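Local coordinates for protein avidin (PDB 4U46) that binds biotin in its native chicken form and is here a mutant, probably engineered to accept other small molecules such as sterols, at residues Trp14-Arg17 with Met18-Met22. Sequence-based numbering, arbitrary orientation.
Sequences WTNR and MNHNM. Unlike the reference sequence in segment 14-17: Arg17 (reference Asp). Unlike the reference sequence in segment 18-22: Met18 (reference Leu), Asn19 (reference Gly), His20 (reference Ser).
With chi1 at 73°, the CG of Asn16 sits between its backbone N and carbonyl carbon, which brings the amide within reach of Met18 and His20. Asparagine suits this place because its short side chain carries a carbonyl that can stand in for a backbone acceptor: OD1 takes the N-H of Met18 at 2.8 Å and that of His20 at 3.1 Å. These donors come from opposite faces of the amide plane, neither on a lone pair. On the other branch, ND2 lies 3.3 Å from CB of His20, the amide and imidazole planes only 16° apart, while the ring's ND1 hydrogen-bonds to Tyr37 OH on strand 32-40. With an alanine in place of Asn16, the N-H groups of Met18 and His20 would probably lose their shared acceptor and the loop would be freer to shift. Thr15 holds OG1 anti to its backbone N (chi1 -174°), where threonine's hydroxyl serves twice: it donates to His20 O at 3.2 Å and accepts from Arg17 N in an ST turn. His20 O also receives Asn16 N, at 3.1 Å, from the opposite face of its plane. Beyond the turn, Trp14 and Met22 form a hydrogen-bonded pair, Trp14 N to Met22 O being 2.8 Å and Met22 N to Trp14 O 2.9 Å. Their large apolar side chains share the buried face, with Met22 CE 4.2 Å from Trp14 CD1 and Leu97 against both. Residues 17-20 all differ from the reference sequence; Arg17 and Met18 lie on the exposed bend. The whole is a beta hairpin joining the first two strands of the antiparallel eight-stranded avidin barrel.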
# COMPACT_ATOMS: atom_id res chain seq x y z
N TRP A 14 6.64 -14.98 -18.51
CA TRP A 14 5.36 -14.53 -17.97
C TRP A 14 4.81 -13.32 -18.68
O TRP A 14 5.56 -12.45 -19.17
CB TRP A 14 5.49 -14.22 -16.47
CG TRP A 14 5.99 -15.37 -15.67
CD1 TRP A 14 7.27 -15.68 -15.44
CD2 TRP A 14 5.19 -16.39 -15.02
NE1 TRP A 14 7.35 -16.83 -14.70
CE2 TRP A 14 6.09 -17.29 -14.43
CE3 TRP A 14 3.82 -16.60 -14.87
CZ2 TRP A 14 5.67 -18.38 -13.65
CZ3 TRP A 14 3.39 -17.68 -14.14
CH2 TRP A 14 4.33 -18.59 -13.53
N THR A 15 3.49 -13.21 -18.69
CA THR A 15 2.86 -12.01 -19.18
C THR A 15 1.77 -11.59 -18.23
O THR A 15 1.22 -12.43 -17.49
CB THR A 15 2.34 -12.19 -20.64
OG1 THR A 15 1.87 -10.95 -21.11
CG2 THR A 15 1.21 -13.19 -20.70
N ASN A 16 1.52 -10.29 -18.16
CA ASN A 16 0.35 -9.73 -17.47
C ASN A 16 -0.82 -9.48 -18.42
O ASN A 16 -1.81 -8.85 -18.05
CB ASN A 16 0.69 -8.46 -16.67
CG ASN A 16 0.94 -7.22 -17.55
OD1 ASN A 16 0.89 -7.28 -18.77
ND2 ASN A 16 1.20 -6.11 -16.91
N ARG A 17 -0.66 -9.96 -19.64
CA ARG A 17 -1.67 -9.92 -20.71
C ARG A 17 -1.95 -8.48 -21.14
O ARG A 17 -2.95 -8.21 -21.81
CB ARG A 17 -2.96 -10.69 -20.33
CG ARG A 17 -2.80 -12.21 -20.45
CD ARG A 17 -3.96 -12.98 -19.81
NE ARG A 17 -4.05 -12.79 -18.35
CZ ARG A 17 -5.07 -13.17 -17.58
NH1 ARG A 17 -6.13 -13.79 -18.08
NH2 ARG A 17 -5.03 -12.91 -16.27
N MET A 18 -1.02 -7.59 -20.78
CA MET A 18 -1.17 -6.17 -21.01
C MET A 18 0.03 -5.76 -21.81
O MET A 18 0.28 -6.28 -22.90
CB MET A 18 -1.18 -5.38 -19.68
CG MET A 18 -2.09 -5.96 -18.64
SD MET A 18 -3.68 -6.14 -19.43
CE MET A 18 -4.40 -4.53 -19.10
N ASN A 19 0.80 -4.85 -21.25
CA ASN A 19 2.01 -4.41 -21.89
C ASN A 19 3.28 -4.91 -21.16
O ASN A 19 4.34 -4.31 -21.36
CB ASN A 19 2.00 -2.88 -22.01
CG ASN A 19 1.82 -2.18 -20.67
OD1 ASN A 19 2.78 -1.74 -20.06
ND2 ASN A 19 0.56 -2.05 -20.23
N HIS A 20 3.19 -5.99 -20.36
CA HIS A 20 4.39 -6.47 -19.63
C HIS A 20 4.66 -7.93 -19.81
O HIS A 20 3.72 -8.74 -19.73
CB HIS A 20 4.29 -6.26 -18.13
CG HIS A 20 4.18 -4.83 -17.72
ND1 HIS A 20 4.16 -4.45 -16.39
CD2 HIS A 20 4.10 -3.69 -18.44
CE1 HIS A 20 4.07 -3.13 -16.32
NE2 HIS A 20 4.03 -2.65 -17.55
N ASN A 21 5.93 -8.26 -20.05
CA ASN A 21 6.45 -9.61 -20.00
C ASN A 21 7.65 -9.68 -19.06
O ASN A 21 8.35 -8.68 -18.82
CB ASN A 21 6.88 -10.10 -21.36
CG ASN A 21 5.74 -10.18 -22.39
OD1 ASN A 21 6.01 -10.34 -23.56
ND2 ASN A 21 4.49 -10.07 -21.96
N MET A 22 7.90 -10.84 -18.49
CA MET A 22 9.17 -11.02 -17.84
C MET A 22 9.66 -12.42 -18.04
O MET A 22 8.90 -13.36 -18.35
CB MET A 22 9.17 -10.56 -16.37
CG MET A 22 8.09 -11.07 -15.50
SD MET A 22 8.32 -10.81 -13.70
CE MET A 22 7.19 -12.13 -13.25